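Ulvan Lyase-PL25 (Pseudoalteromonas sp. PLSV, PDB 5UAM) cleaves ulvan, the sulfated rhamnose- and uronic acid-containing cell-wall polysaccharide of green seaweeds, as a polysaccharide lyase of family 25 built on a beta-propeller fold. Local coordinates at residues G46-G51 / Y69-G74; F413-F418 / A426-A431. All coordinates share one frame; numbering follows the deposited sequence.

How the contacts relate
Contact 1 (46-51 with 69-74) lies at the surface and contact 2 (413-418 with 426-431) in the interior, in two different four-stranded antiparallel sheets of the propeller. Contact 1 joins an edge strand, 46-49, and the turn after it to the turn that follows strand 64-70, two strands that are not neighbours in their sheet; one backbone bond, a water and a pair of imidazoles do the work. Contact 2 pairs adjacent strands, 412-415 and 428-433, through several hydrogen bonds and a face of apolar side chains, and buries about four times the area. The centres are about 16 Å apart, yet the two meet where His71 CE1 packs on Ala426 CB, 3.7 Å away.

Contact 1: G46-G51 / Y69-G74; sequences GIHKNG and YNHQTG
Gly51 and His71 make the tight part of this contact. The backbone N of His71 donates to Gly51 O at 3.0 Å, almost straight at the hydrogen (168°) and nearly along the C=O axis, while the edge of the His71 imidazole lies by the same oxygen, with CD2 3.3 Å from Gly51 O. With CG anti to its carbonyl carbon (chi1 -67°), His71 carries its ring back across Tyr69, whose CD2 sits over the centre of one imidazole face. The His48 ring approaches His71 obliquely, its CE1 3.7 Å from His71 CD2 and the planes 67° apart. Both imidazoles also bond Thr53 OG1, His48 through ND1 and His71 through NE2, so a shared hydroxyl helps to set how the two rings are turned.

The other side is looser and wet. Here a water donates to Gly51 O at 2.8 Å, so that this oxygen takes two donors, His71 N directly and the water, which passes the link on to Gln72 N. Beyond it, Asn70 OD1 takes the N-H of Thr73 at 3.0 Å, from above its carbonyl plane. This Asx motif lies in the turn from strand 64-70 to strand 75-81, one of the hairpin connections within a four-stranded antiparallel blade of the beta-propeller.

Contact 2: F413-F418 / A426-A431; sequences FAISAF and AQMLVA
Ala414 and Ala431 face each other as a hydrogen-bonded pair of the antiparallel strands 412-415 and 428-433, part of a four-stranded propeller sheet; Gln427 and Met428 form a classic beta bulge opposite Val444. Ala414 CB lies about 5 Å from the side chain of Asn36, a likely substrate-binding residue. Among the backbone bonds, Ala431 N reaches Ala414 O at 2.8 Å and Ala414 N returns to Ala431 O; farther on, Ser416 N donates to Leu429 O. The side chain then takes the place of the backbone carbonyl: Leu429 N donates to Ser416 OG at 3.0 Å (164°), and this hydroxyl donates to Ala417 O, while the buried Ser416 O has no polar partner. Its chi1 of 69° sets OG within range of both partners. An alanine here would remove that acceptor and is likely to leave the buried Leu429 N-H without its mate.

Apolar contacts gather on the face bearing Ile415 and Val430. Val430 CG1 lies over the Phe413 ring, 3.6 Å from Phe413 CG, a CH-pi contact. Ile415 CB touches Met428 SD at 3.9 Å. Met428, extended to SD and bent at chi3 (-82°), lays its methyl over a face of Phe418, with CE 4.0 Å from Phe418 CE1, while Gln427 O lies at that ring's edge, 3.3 Å from Phe418 CD1.

Contact 1: G46-G51 / Y69-G74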
ATOM      1  N   GLY A  46       8.857  -0.468   4.686  1.00 11.43           N
ATOM      2  CA  GLY A  46      10.193  -0.281   5.209  1.00 13.83           C
ATOM      3  C   GLY A  46      10.539   1.190   5.191  1.00 11.70           C
ATOM      4  O   GLY A  46       9.957   1.984   4.444  1.00 12.10           O
ATOM      5  N   ILE A  47      11.533   1.538   6.013  1.00 12.34           N
ATOM      6  CA  ILE A  47      11.945   2.917   6.259  1.00 11.47           C
ATOM      7  C   ILE A  47      13.449   2.928   6.453  1.00 12.50           C
ATOM      8  O   ILE A  47      13.988   2.102   7.198  1.00 12.35           O
ATOM      9  CB  ILE A  47      11.286   3.496   7.525  1.00 12.25           C
ATOM     10  CG1 ILE A  47       9.764   3.438   7.397  1.00 12.59           C
ATOM     11  CG2 ILE A  47      11.808   4.901   7.792  1.00 14.91           C
ATOM     12  CD1 ILE A  47       9.017   3.918   8.636  1.00 13.44           C
ATOM     13  N   HIS A  48      14.128   3.869   5.808  1.00 12.26           N
ATOM     14  CA  HIS A  48      15.554   4.074   6.031  1.00 12.27           C
ATOM     15  C   HIS A  48      15.759   5.257   6.966  1.00 14.17           C
ATOM     16  O   HIS A  48      15.199   6.334   6.747  1.00 15.70           O
ATOM     17  CB  HIS A  48      16.278   4.346   4.722  1.00 13.94           C
ATOM     18  CG  HIS A  48      17.751   4.498   4.890  1.00 15.49           C
ATOM     19  ND1 HIS A  48      18.597   3.414   4.960  1.00 16.23           N
ATOM     20  CD2 HIS A  48      18.523   5.596   5.065  1.00 17.71           C
ATOM     21  CE1 HIS A  48      19.837   3.845   5.139  1.00 16.01           C
ATOM     22  NE2 HIS A  48      19.818   5.165   5.200  1.00 18.19           N
ATOM     23  N   LYS A  49      16.611   5.087   7.973  1.00 13.79           N
ATOM     24  CA  LYS A  49      16.961   6.204   8.840  1.00 15.15           C
ATOM     25  C   LYS A  49      18.366   5.988   9.381  1.00 14.91           C
ATOM     26  O   LYS A  49      18.675   4.910   9.898  1.00 15.06           O
ATOM     27  CB  LYS A  49      15.984   6.336  10.009  1.00 16.59           C
ATOM     28  CG  LYS A  49      16.349   7.483  10.942  1.00 20.44           C
ATOM     29  CD  LYS A  49      15.324   7.678  12.029  1.00 25.98           C
ATOM     30  CE  LYS A  49      14.125   8.455  11.538  1.00 23.36           C
ATOM     31  NZ  LYS A  49      14.411   9.913  11.377  1.00 22.72           N
ATOM     32  N   ASN A  50      19.212   7.006   9.248  1.00 16.16           N
ATOM     33  CA  ASN A  50      20.537   7.026   9.881  1.00 16.29           C
ATOM     34  C   ASN A  50      21.358   5.800   9.525  1.00 16.99           C
ATOM     35  O   ASN A  50      22.020   5.217  10.377  1.00 18.95           O
ATOM     36  CB  ASN A  50      20.435   7.158  11.398  1.00 17.97           C
ATOM     37  CG  ASN A  50      21.777   7.485  12.053  1.00 20.60           C
ATOM     38  OD1 ASN A  50      22.582   8.254  11.526  1.00 23.02           O
ATOM     39  ND2 ASN A  50      22.013   6.897  13.223  1.00 21.85           N
ATOM     40  N   GLY A  51      21.305   5.384   8.264  1.00 16.34           N
ATOM     41  CA  GLY A  51      22.140   4.292   7.809  1.00 15.62           C
ATOM     42  C   GLY A  51      21.580   2.914   8.034  1.00 15.48           C
ATOM     43  O   GLY A  51      22.264   1.929   7.703  1.00 17.21           O
ATOM     44  N   TYR A  69      18.732  -3.770   8.396  1.00 14.02           N
ATOM     45  CA  TYR A  69      20.048  -3.875   7.780  1.00 13.23           C
ATOM     46  C   TYR A  69      20.838  -2.610   8.070  1.00 14.16           C
ATOM     47  O   TYR A  69      20.367  -1.503   7.788  1.00 14.80           O
ATOM     48  CB  TYR A  69      19.932  -4.084   6.273  1.00 15.67           C
ATOM     49  CG  TYR A  69      21.270  -4.283   5.595  1.00 15.23           C
ATOM     50  CD1 TYR A  69      22.026  -5.415   5.829  1.00 15.82           C
ATOM     51  CD2 TYR A  69      21.799  -3.314   4.759  1.00 16.21           C
ATOM     52  CE1 TYR A  69      23.249  -5.597   5.219  1.00 16.54           C
ATOM     53  CE2 TYR A  69      23.019  -3.488   4.138  1.00 16.45           C
ATOM     54  CZ  TYR A  69      23.734  -4.634   4.367  1.00 17.69           C
ATOM     55  OH  TYR A  69      24.962  -4.847   3.765  1.00 20.18           O
ATOM     56  N   ASN A  70      22.031  -2.779   8.610  1.00 14.68           N
ATOM     57  CA  ASN A  70      22.956  -1.681   8.872  1.00 14.84           C
ATOM     58  C   ASN A  70      23.902  -1.596   7.683  1.00 17.50           C
ATOM     59  O   ASN A  70      24.719  -2.496   7.462  1.00 17.95           O
ATOM     60  CB  ASN A  70      23.725  -1.975  10.158  1.00 18.61           C
ATOM     61  CG  ASN A  70      24.661  -0.864  10.552  1.00 21.54           C
ATOM     62  OD1 ASN A  70      25.356  -0.290   9.717  1.00 21.01           O
ATOM     63  ND2 ASN A  70      24.676  -0.543  11.839  1.00 24.50           N
ATOM     64  N   HIS A  71      23.782  -0.514   6.913  1.00 17.01           N
ATOM     65  CA  HIS A  71      24.558  -0.396   5.681  1.00 16.71           C
ATOM     66  C   HIS A  71      26.040  -0.189   5.941  1.00 18.40           C
ATOM     67  O   HIS A  71      26.859  -0.543   5.083  1.00 23.02           O
ATOM     68  CB  HIS A  71      23.979   0.729   4.820  1.00 16.45           C
ATOM     69  CG  HIS A  71      22.614   0.421   4.286  1.00 16.17           C
ATOM     70  ND1 HIS A  71      22.417  -0.091   3.022  1.00 17.96           N
ATOM     71  CD2 HIS A  71      21.386   0.500   4.855  1.00 15.86           C
ATOM     72  CE1 HIS A  71      21.123  -0.281   2.822  1.00 18.18           C
ATOM     73  NE2 HIS A  71      20.476   0.065   3.921  1.00 16.12           N
ATOM     74  N   GLN A  72      26.415   0.394   7.083  1.00 18.95           N
ATOM     75  CA  GLN A  72      27.829   0.615   7.366  1.00 19.72           C
ATOM     76  C   GLN A  72      28.534  -0.665   7.790  1.00 22.95           C
ATOM     77  O   GLN A  72      29.672  -0.907   7.384  1.00 24.67           O
ATOM     78  CB  GLN A  72      28.002   1.689   8.444  1.00 21.37           C
ATOM     79  CG  GLN A  72      29.474   2.007   8.775  1.00 26.75           C
ATOM     80  CD  GLN A  72      29.639   3.135   9.784  1.00 33.79           C
ATOM     81  OE1 GLN A  72      28.664   3.610  10.374  1.00 41.35           O
ATOM     82  NE2 GLN A  72      30.882   3.572   9.985  1.00 34.85           N
ATOM     83  N   THR A  73      27.881  -1.494   8.611  1.00 20.75           N
ATOM     84  CA  THR A  73      28.525  -2.701   9.114  1.00 19.34           C
ATOM     85  C   THR A  73      28.192  -3.929   8.284  1.00 20.23           C
ATOM     86  O   THR A  73      28.886  -4.945   8.407  1.00 23.09           O
ATOM     87  CB  THR A  73      28.086  -2.972  10.559  1.00 22.31           C
ATOM     88  OG1 THR A  73      26.684  -3.246  10.574  1.00 21.67           O
ATOM     89  CG2 THR A  73      28.373  -1.763  11.464  1.00 24.57           C
ATOM     90  N   GLY A  74      27.159  -3.867   7.454  1.00 20.40           N
ATOM     91  CA  GLY A  74      26.730  -5.014   6.693  1.00 19.63           C
ATOM     92  C   GLY A  74      25.944  -6.033   7.480  1.00 22.37           C
ATOM     93  O   GLY A  74      25.754  -7.148   6.985  1.00 26.27           O
TER
HETATM   94  O   HOH W   1      24.858   2.542   8.499  1.00 27.20           O

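Contact 2: F413-F418 / A426-A431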
ATOM      1  N   PHE A 413       6.013 -12.335  -7.890  1.00 13.19           N
ATOM      2  CA  PHE A 413       6.464 -11.425  -6.851  1.00 14.61           C
ATOM      3  C   PHE A 413       5.310 -10.610  -6.285  1.00 13.81           C
ATOM      4  O   PHE A 413       4.454 -10.115  -7.024  1.00 15.13           O
ATOM      5  CB  PHE A 413       7.497 -10.411  -7.370  1.00 13.58           C
ATOM      6  CG  PHE A 413       8.834 -10.996  -7.765  1.00 13.64           C
ATOM      7  CD1 PHE A 413       9.359 -12.108  -7.109  1.00 14.33           C
ATOM      8  CD2 PHE A 413       9.599 -10.402  -8.743  1.00 13.67           C
ATOM      9  CE1 PHE A 413      10.595 -12.628  -7.453  1.00 15.47           C
ATOM     10  CE2 PHE A 413      10.830 -10.929  -9.132  1.00 13.94           C
ATOM     11  CZ  PHE A 413      11.351 -12.029  -8.467  1.00 14.35           C
ATOM     12  N   ALA A 414       5.315 -10.454  -4.976  1.00 12.89           N
ATOM     13  CA  ALA A 414       4.600  -9.386  -4.296  1.00 11.62           C
ATOM     14  C   ALA A 414       5.628  -8.326  -3.946  1.00 12.75           C
ATOM     15  O   ALA A 414       6.742  -8.668  -3.531  1.00 13.57           O
ATOM     16  CB  ALA A 414       3.945  -9.927  -3.022  1.00 14.51           C
ATOM     17  N   ILE A 415       5.253  -7.052  -4.070  1.00 12.88           N
ATOM     18  CA  ILE A 415       6.185  -5.955  -3.817  1.00 11.77           C
ATOM     19  C   ILE A 415       5.596  -4.938  -2.859  1.00 14.11           C
ATOM     20  O   ILE A 415       4.374  -4.787  -2.734  1.00 14.74           O
ATOM     21  CB  ILE A 415       6.651  -5.255  -5.105  1.00 12.81           C
ATOM     22  CG1 ILE A 415       5.469  -4.771  -5.953  1.00 12.96           C
ATOM     23  CG2 ILE A 415       7.537  -6.232  -5.912  1.00 14.57           C
ATOM     24  CD1 ILE A 415       5.894  -3.783  -7.047  1.00 15.66           C
ATOM     25  N   SER A 416       6.483  -4.237  -2.161  1.00 11.39           N
ATOM     26  CA  SER A 416       6.112  -3.065  -1.383  1.00 10.89           C
ATOM     27  C   SER A 416       6.158  -1.806  -2.247  1.00 12.02           C
ATOM     28  O   SER A 416       6.704  -1.787  -3.350  1.00 12.70           O
ATOM     29  CB  SER A 416       7.081  -2.857  -0.219  1.00 13.22           C
ATOM     30  OG  SER A 416       8.378  -2.466  -0.658  1.00 12.11           O
ATOM     31  N   ALA A 417       5.615  -0.732  -1.695  1.00 10.96           N
ATOM     32  CA  ALA A 417       5.936   0.593  -2.195  1.00 11.70           C
ATOM     33  C   ALA A 417       7.411   0.882  -1.928  1.00 11.20           C
ATOM     34  O   ALA A 417       8.066   0.217  -1.113  1.00 12.15           O
ATOM     35  CB  ALA A 417       5.073   1.647  -1.501  1.00 14.21           C
ATOM     36  N   PHE A 418       7.952   1.890  -2.607  1.00 11.82           N
ATOM     37  CA  PHE A 418       9.313   2.291  -2.307  1.00 12.84           C
ATOM     38  C   PHE A 418       9.468   2.627  -0.828  1.00 13.52           C
ATOM     39  O   PHE A 418       8.599   3.271  -0.220  1.00 17.27           O
ATOM     40  CB  PHE A 418       9.733   3.486  -3.145  1.00 13.08           C
ATOM     41  CG  PHE A 418      10.062   3.160  -4.584  1.00 13.80           C
ATOM     42  CD1 PHE A 418      11.075   2.274  -4.892  1.00 15.94           C
ATOM     43  CD2 PHE A 418       9.402   3.796  -5.636  1.00 15.11           C
ATOM     44  CE1 PHE A 418      11.390   2.000  -6.205  1.00 14.80           C
ATOM     45  CE2 PHE A 418       9.713   3.509  -6.946  1.00 17.19           C
ATOM     46  CZ  PHE A 418      10.712   2.621  -7.227  1.00 15.48           C
ATOM     47  N   ALA A 426      18.758   0.154  -1.241  1.00 16.67           N
ATOM     48  CA  ALA A 426      17.666  -0.516  -0.539  1.00 14.24           C
ATOM     49  C   ALA A 426      16.384   0.292  -0.763  1.00 17.25           C
ATOM     50  O   ALA A 426      15.990   1.121   0.060  1.00 18.45           O
ATOM     51  CB  ALA A 426      18.010  -0.643   0.938  1.00 20.11           C
ATOM     52  N   GLN A 427      15.718  -0.002  -1.866  1.00 12.33           N
ATOM     53  CA  GLN A 427      14.580   0.773  -2.335  1.00 12.92           C
ATOM     54  C   GLN A 427      13.238   0.067  -2.234  1.00 12.28           C
ATOM     55  O   GLN A 427      12.221   0.738  -2.145  1.00 12.53           O
ATOM     56  CB  GLN A 427      14.805   1.173  -3.791  1.00 16.56           C
ATOM     57  CG  GLN A 427      16.016   2.052  -3.950  1.00 18.28           C
ATOM     58  CD  GLN A 427      16.069   2.718  -5.276  1.00 27.56           C
ATOM     59  OE1 GLN A 427      15.153   3.463  -5.667  1.00 24.75           O
ATOM     60  NE2 GLN A 427      17.145   2.488  -5.983  1.00 29.08           N
ATOM     61  N   MET A 428      13.192  -1.259  -2.294  1.00 12.33           N
ATOM     62  CA  MET A 428      11.913  -1.952  -2.360  1.00 11.92           C
ATOM     63  C   MET A 428      12.074  -3.327  -1.743  1.00 12.33           C
ATOM     64  O   MET A 428      13.142  -3.936  -1.840  1.00 12.98           O
ATOM     65  CB  MET A 428      11.426  -2.042  -3.819  1.00 12.45           C
ATOM     66  CG  MET A 428      10.071  -2.699  -4.004  1.00 12.90           C
ATOM     67  SD  MET A 428       9.527  -2.730  -5.736  1.00 14.17           S
ATOM     68  CE  MET A 428       8.843  -1.081  -5.937  1.00 15.70           C
ATOM     69  N   LEU A 429      10.992  -3.809  -1.148  1.00 11.94           N
ATOM     70  CA  LEU A 429      10.896  -5.179  -0.646  1.00 10.96           C
ATOM     71  C   LEU A 429      10.159  -6.056  -1.644  1.00 11.98           C
ATOM     72  O   LEU A 429       9.229  -5.602  -2.330  1.00 12.03           O
ATOM     73  CB  LEU A 429      10.173  -5.184   0.695  1.00 13.36           C
ATOM     74  CG  LEU A 429      11.006  -4.593   1.813  1.00 12.89           C
ATOM     75  CD1 LEU A 429      10.165  -4.102   2.956  1.00 13.52           C
ATOM     76  CD2 LEU A 429      11.998  -5.632   2.322  1.00 16.29           C
ATOM     77  N   VAL A 430      10.584  -7.324  -1.733  1.00 12.10           N
ATOM     78  CA  VAL A 430      10.048  -8.263  -2.707  1.00 12.35           C
ATOM     79  C   VAL A 430       9.849  -9.595  -2.004  1.00 12.69           C
ATOM     80  O   VAL A 430      10.704 -10.020  -1.218  1.00 14.10           O
ATOM     81  CB  VAL A 430      11.032  -8.484  -3.880  1.00 14.56           C
ATOM     82  CG1 VAL A 430      10.334  -9.211  -5.036  1.00 16.29           C
ATOM     83  CG2 VAL A 430      11.633  -7.187  -4.346  1.00 19.11           C
ATOM     84  N   ALA A 431       8.742 -10.264  -2.299  1.00 12.95           N
ATOM     85  CA  ALA A 431       8.460 -11.613  -1.808  1.00 11.74           C
ATOM     86  C   ALA A 431       8.351 -12.563  -2.985  1.00 12.68           C
ATOM     87  O   ALA A 431       7.593 -12.321  -3.924  1.00 13.07           O
ATOM     88  CB  ALA A 431       7.152 -11.615  -1.006  1.00 13.08           C
TER